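PDB 3TS3: capsid polyprotein from Turkey astrovirus 2, which probably self-assembles, as the full-length polyprotein, into the icosahedral virus capsid, this chain being the globular spike domain that projects from its surface. Local coordinates for residues 71-83 against 165-179. Sequence-based numbering, arbitrary orientation.
Sequences LDAASWWNILDVT and YILFFSTTEDPGAQY
The buried amide of N78 reaches back onto its own strand pairing: ND2 donates to F169 O at 3.2 Å, from above the carbonyl plane, while the backbone N78 N reaches the same oxygen nearly along the C=O axis. Two N-H groups of one residue thus grip one carbonyl. A weak bond from ND2 to T171 OG1 adds to this, and at the amide's oxygen end Y179 OH donates to a lone pair of N78 OD1 at 2.6 Å, in the carbonyl plane, with ring and amide planes 75° apart. Together they fix which way the amide is flipped, and the Y179 bond ties the loop that follows strand 165-171 to the sheet. L80 CD2 lies over the face of the same Y179 ring. Strands 76-81 and 165-171 are antiparallel neighbours in the large antiparallel sheet of the spike domain, between strands 47-52 and 153-159, and Y179 also packs on V206 of the second subunit. The W76 indole lies against the loop 173-175, with the backbone of E173 and D174 over one face, its plane and the D174 carboxylate only 4° out of parallel and D174 CB 3.7 Å from the centroid of the six-membered ring; R47 forms a salt bridge with D174 OD1. On the opposite sheet face from N78, W77 receives S170 CB over its indole, and with chi1 at 172° F168 CG lies anti to its backbone N, letting CZ meet W77 CE3 at 3.6 Å.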
# COMPACT_ATOMS: atom_id res chain seq x y z
N LEU C 71 7.14 -13.54 -17.37
CA LEU C 71 7.00 -12.13 -17.02
C LEU C 71 6.85 -11.33 -18.30
O LEU C 71 7.13 -11.83 -19.37
CB LEU C 71 8.21 -11.61 -16.25
CG LEU C 71 8.58 -12.24 -14.91
CD1 LEU C 71 9.78 -11.49 -14.35
CD2 LEU C 71 7.44 -12.22 -13.93
N ASP C 72 6.40 -10.09 -18.18
CA ASP C 72 6.29 -9.21 -19.34
C ASP C 72 7.66 -8.79 -19.85
O ASP C 72 8.56 -8.54 -19.06
CB ASP C 72 5.47 -7.97 -19.00
CG ASP C 72 4.03 -8.28 -18.68
OD1 ASP C 72 3.31 -8.76 -19.57
OD2 ASP C 72 3.60 -8.04 -17.55
N ALA C 73 7.81 -8.69 -21.16
CA ALA C 73 9.05 -8.19 -21.74
C ALA C 73 9.24 -6.76 -21.25
O ALA C 73 8.28 -6.01 -21.16
CB ALA C 73 8.97 -8.21 -23.26
N ALA C 74 10.47 -6.40 -20.92
CA ALA C 74 10.77 -5.06 -20.41
C ALA C 74 12.25 -4.69 -20.55
O ALA C 74 13.08 -5.56 -20.75
CB ALA C 74 10.35 -4.96 -18.95
N SER C 75 12.55 -3.40 -20.46
CA SER C 75 13.92 -2.92 -20.49
C SER C 75 14.43 -2.41 -19.14
O SER C 75 15.61 -2.15 -18.98
CB SER C 75 14.08 -1.81 -21.54
OG SER C 75 13.94 -2.31 -22.86
N TRP C 76 13.54 -2.23 -18.18
CA TRP C 76 13.93 -1.71 -16.87
C TRP C 76 13.57 -2.70 -15.75
O TRP C 76 12.41 -2.99 -15.51
CB TRP C 76 13.30 -0.34 -16.63
CG TRP C 76 13.75 0.69 -17.63
CD1 TRP C 76 13.12 1.04 -18.79
CD2 TRP C 76 14.93 1.49 -17.56
NE1 TRP C 76 13.84 2.01 -19.45
CE2 TRP C 76 14.95 2.31 -18.71
CE3 TRP C 76 15.98 1.61 -16.64
CZ2 TRP C 76 15.97 3.21 -18.96
CZ3 TRP C 76 16.99 2.51 -16.89
CH2 TRP C 76 16.98 3.30 -18.04
N TRP C 77 14.60 -3.21 -15.10
CA TRP C 77 14.48 -4.26 -14.12
C TRP C 77 14.89 -3.75 -12.76
O TRP C 77 15.87 -3.05 -12.63
CB TRP C 77 15.31 -5.47 -14.57
CG TRP C 77 14.79 -5.97 -15.87
CD1 TRP C 77 15.24 -5.66 -17.11
CD2 TRP C 77 13.66 -6.83 -16.05
NE1 TRP C 77 14.48 -6.29 -18.06
CE2 TRP C 77 13.51 -7.02 -17.43
CE3 TRP C 77 12.79 -7.48 -15.18
CZ2 TRP C 77 12.49 -7.82 -17.96
CZ3 TRP C 77 11.80 -8.27 -15.70
CH2 TRP C 77 11.66 -8.44 -17.08
N ASN C 78 14.09 -4.06 -11.76
CA ASN C 78 14.28 -3.50 -10.44
C ASN C 78 14.38 -4.56 -9.36
O ASN C 78 13.51 -5.39 -9.23
CB ASN C 78 13.11 -2.56 -10.15
CG ASN C 78 12.93 -1.52 -11.23
OD1 ASN C 78 13.60 -0.51 -11.23
ND2 ASN C 78 12.04 -1.77 -12.17
N ILE C 79 15.46 -4.50 -8.59
CA ILE C 79 15.65 -5.38 -7.46
C ILE C 79 15.58 -4.50 -6.22
O ILE C 79 16.53 -3.80 -5.89
CB ILE C 79 17.04 -6.05 -7.54
CG1 ILE C 79 17.21 -6.73 -8.90
CG2 ILE C 79 17.21 -7.06 -6.43
CD1 ILE C 79 18.62 -7.20 -9.18
N LEU C 80 14.45 -4.55 -5.52
CA LEU C 80 14.23 -3.70 -4.36
C LEU C 80 14.11 -4.50 -3.07
O LEU C 80 13.67 -5.64 -3.08
CB LEU C 80 12.98 -2.83 -4.56
CG LEU C 80 12.99 -1.88 -5.76
CD1 LEU C 80 11.80 -0.95 -5.64
CD2 LEU C 80 14.28 -1.09 -5.81
N ASP C 81 14.51 -3.89 -1.96
CA ASP C 81 14.50 -4.54 -0.66
C ASP C 81 13.28 -4.04 0.13
O ASP C 81 13.12 -2.86 0.32
CB ASP C 81 15.79 -4.15 0.07
CG ASP C 81 15.85 -4.67 1.49
OD1 ASP C 81 15.16 -5.63 1.82
OD2 ASP C 81 16.63 -4.10 2.27
N VAL C 82 12.41 -4.96 0.54
CA VAL C 82 11.24 -4.58 1.31
C VAL C 82 11.33 -5.05 2.76
O VAL C 82 10.36 -5.02 3.49
CB VAL C 82 9.93 -5.07 0.66
CG1 VAL C 82 9.70 -4.33 -0.66
CG2 VAL C 82 9.95 -6.58 0.45
N THR C 83 12.52 -5.47 3.18
CA THR C 83 12.68 -6.03 4.51
C THR C 83 12.36 -5.10 5.68
O THR C 83 11.71 -5.50 6.62
CB THR C 83 14.12 -6.53 4.70
OG1 THR C 83 14.52 -7.31 3.57
CG2 THR C 83 14.24 -7.37 5.96
N TYR C 165 14.09 -9.69 2.03
CA TYR C 165 12.96 -9.94 1.15
C TYR C 165 13.17 -9.03 -0.05
O TYR C 165 13.24 -7.82 0.08
CB TYR C 165 11.65 -9.58 1.84
CG TYR C 165 11.25 -10.51 2.96
CD1 TYR C 165 11.72 -10.34 4.25
CD2 TYR C 165 10.38 -11.55 2.72
CE1 TYR C 165 11.34 -11.18 5.26
CE2 TYR C 165 10.00 -12.39 3.71
CZ TYR C 165 10.48 -12.20 4.98
OH TYR C 165 10.09 -13.05 5.97
N ILE C 166 13.28 -9.64 -1.22
CA ILE C 166 13.58 -8.90 -2.42
C ILE C 166 12.39 -8.88 -3.36
O ILE C 166 11.92 -9.92 -3.78
CB ILE C 166 14.76 -9.57 -3.16
CG1 ILE C 166 15.97 -9.64 -2.24
CG2 ILE C 166 15.07 -8.83 -4.44
CD1 ILE C 166 16.49 -8.28 -1.82
N LEU C 167 11.92 -7.69 -3.69
CA LEU C 167 10.81 -7.57 -4.61
C LEU C 167 11.38 -7.27 -6.00
O LEU C 167 12.06 -6.29 -6.19
CB LEU C 167 9.89 -6.44 -4.16
CG LEU C 167 8.68 -6.15 -5.05
CD1 LEU C 167 7.72 -7.32 -5.11
CD2 LEU C 167 7.99 -4.89 -4.58
N PHE C 168 11.11 -8.16 -6.95
CA PHE C 168 11.69 -8.06 -8.28
C PHE C 168 10.60 -7.84 -9.32
O PHE C 168 9.68 -8.62 -9.43
CB PHE C 168 12.46 -9.35 -8.57
CG PHE C 168 12.96 -9.46 -9.98
CD1 PHE C 168 13.98 -8.65 -10.42
CD2 PHE C 168 12.44 -10.39 -10.86
CE1 PHE C 168 14.45 -8.75 -11.70
CE2 PHE C 168 12.91 -10.49 -12.14
CZ PHE C 168 13.91 -9.66 -12.56
N PHE C 169 10.71 -6.74 -10.05
CA PHE C 169 9.71 -6.38 -11.03
C PHE C 169 10.28 -5.45 -12.09
O PHE C 169 11.31 -4.84 -11.89
CB PHE C 169 8.53 -5.70 -10.32
CG PHE C 169 8.89 -4.42 -9.63
CD1 PHE C 169 8.62 -3.21 -10.22
CD2 PHE C 169 9.52 -4.44 -8.41
CE1 PHE C 169 8.96 -2.05 -9.60
CE2 PHE C 169 9.86 -3.28 -7.78
CZ PHE C 169 9.57 -2.08 -8.37
N SER C 170 9.60 -5.35 -13.23
CA SER C 170 10.03 -4.43 -14.26
C SER C 170 9.14 -3.18 -14.28
O SER C 170 8.05 -3.19 -13.73
CB SER C 170 10.00 -5.09 -15.64
OG SER C 170 8.67 -5.33 -16.06
N THR C 171 9.65 -2.12 -14.89
CA THR C 171 8.89 -0.91 -15.12
C THR C 171 8.97 -0.58 -16.61
O THR C 171 9.89 -1.00 -17.29
CB THR C 171 9.39 0.30 -14.30
OG1 THR C 171 10.80 0.46 -14.47
CG2 THR C 171 9.09 0.11 -12.83
N THR C 172 7.96 0.12 -17.11
CA THR C 172 7.91 0.53 -18.51
C THR C 172 8.98 1.55 -18.87
O THR C 172 9.38 1.65 -20.02
CB THR C 172 6.53 1.06 -18.88
OG1 THR C 172 6.21 2.16 -18.03
CG2 THR C 172 5.49 -0.02 -18.74
N GLU C 173 9.42 2.32 -17.89
CA GLU C 173 10.39 3.39 -18.11
C GLU C 173 11.37 3.48 -16.94
O GLU C 173 11.18 2.83 -15.91
CB GLU C 173 9.71 4.75 -18.34
CG GLU C 173 8.71 4.79 -19.50
CD GLU C 173 9.35 4.57 -20.86
OE1 GLU C 173 10.58 4.65 -20.98
OE2 GLU C 173 8.60 4.30 -21.81
N ASP C 174 12.40 4.29 -17.12
CA ASP C 174 13.45 4.46 -16.12
C ASP C 174 12.82 4.96 -14.83
O ASP C 174 12.12 5.95 -14.84
CB ASP C 174 14.41 5.53 -16.68
CG ASP C 174 15.63 5.76 -15.83
OD1 ASP C 174 15.75 5.17 -14.75
OD2 ASP C 174 16.50 6.55 -16.26
N PRO C 175 13.05 4.25 -13.73
CA PRO C 175 12.53 4.66 -12.42
C PRO C 175 13.30 5.86 -11.87
O PRO C 175 12.89 6.47 -10.90
CB PRO C 175 12.73 3.42 -11.55
CG PRO C 175 13.88 2.72 -12.17
CD PRO C 175 13.74 2.95 -13.66
N GLY C 176 14.42 6.16 -12.51
CA GLY C 176 15.32 7.22 -12.08
C GLY C 176 16.54 6.65 -11.38
O GLY C 176 16.48 5.60 -10.78
N ALA C 177 17.65 7.37 -11.47
CA ALA C 177 18.90 6.93 -10.87
C ALA C 177 18.75 6.79 -9.36
O ALA C 177 19.38 5.94 -8.76
CB ALA C 177 20.03 7.89 -11.22
N GLN C 178 17.94 7.65 -8.77
CA GLN C 178 17.67 7.60 -7.34
C GLN C 178 16.26 7.10 -7.05
O GLN C 178 15.72 7.32 -5.97
CB GLN C 178 17.92 8.96 -6.68
CG GLN C 178 19.38 9.37 -6.63
CD GLN C 178 19.70 10.54 -7.55
OE1 GLN C 178 19.41 10.52 -8.74
NE2 GLN C 178 20.31 11.58 -6.98
N TYR C 179 15.65 6.47 -8.04
CA TYR C 179 14.30 5.92 -7.90
C TYR C 179 13.26 7.01 -7.64
O TYR C 179 12.19 6.75 -7.12
CB TYR C 179 14.25 4.78 -6.87
CG TYR C 179 14.59 3.48 -7.52
CD1 TYR C 179 15.90 3.11 -7.73
CD2 TYR C 179 13.59 2.67 -8.02
CE1 TYR C 179 16.21 1.94 -8.38
CE2 TYR C 179 13.90 1.50 -8.67
CZ TYR C 179 15.21 1.14 -8.85
OH TYR C 179 15.52 -0.02 -9.50
O HOH W 1 8.27 -7.89 -16.33
O HOH W 2 10.74 -1.37 -19.91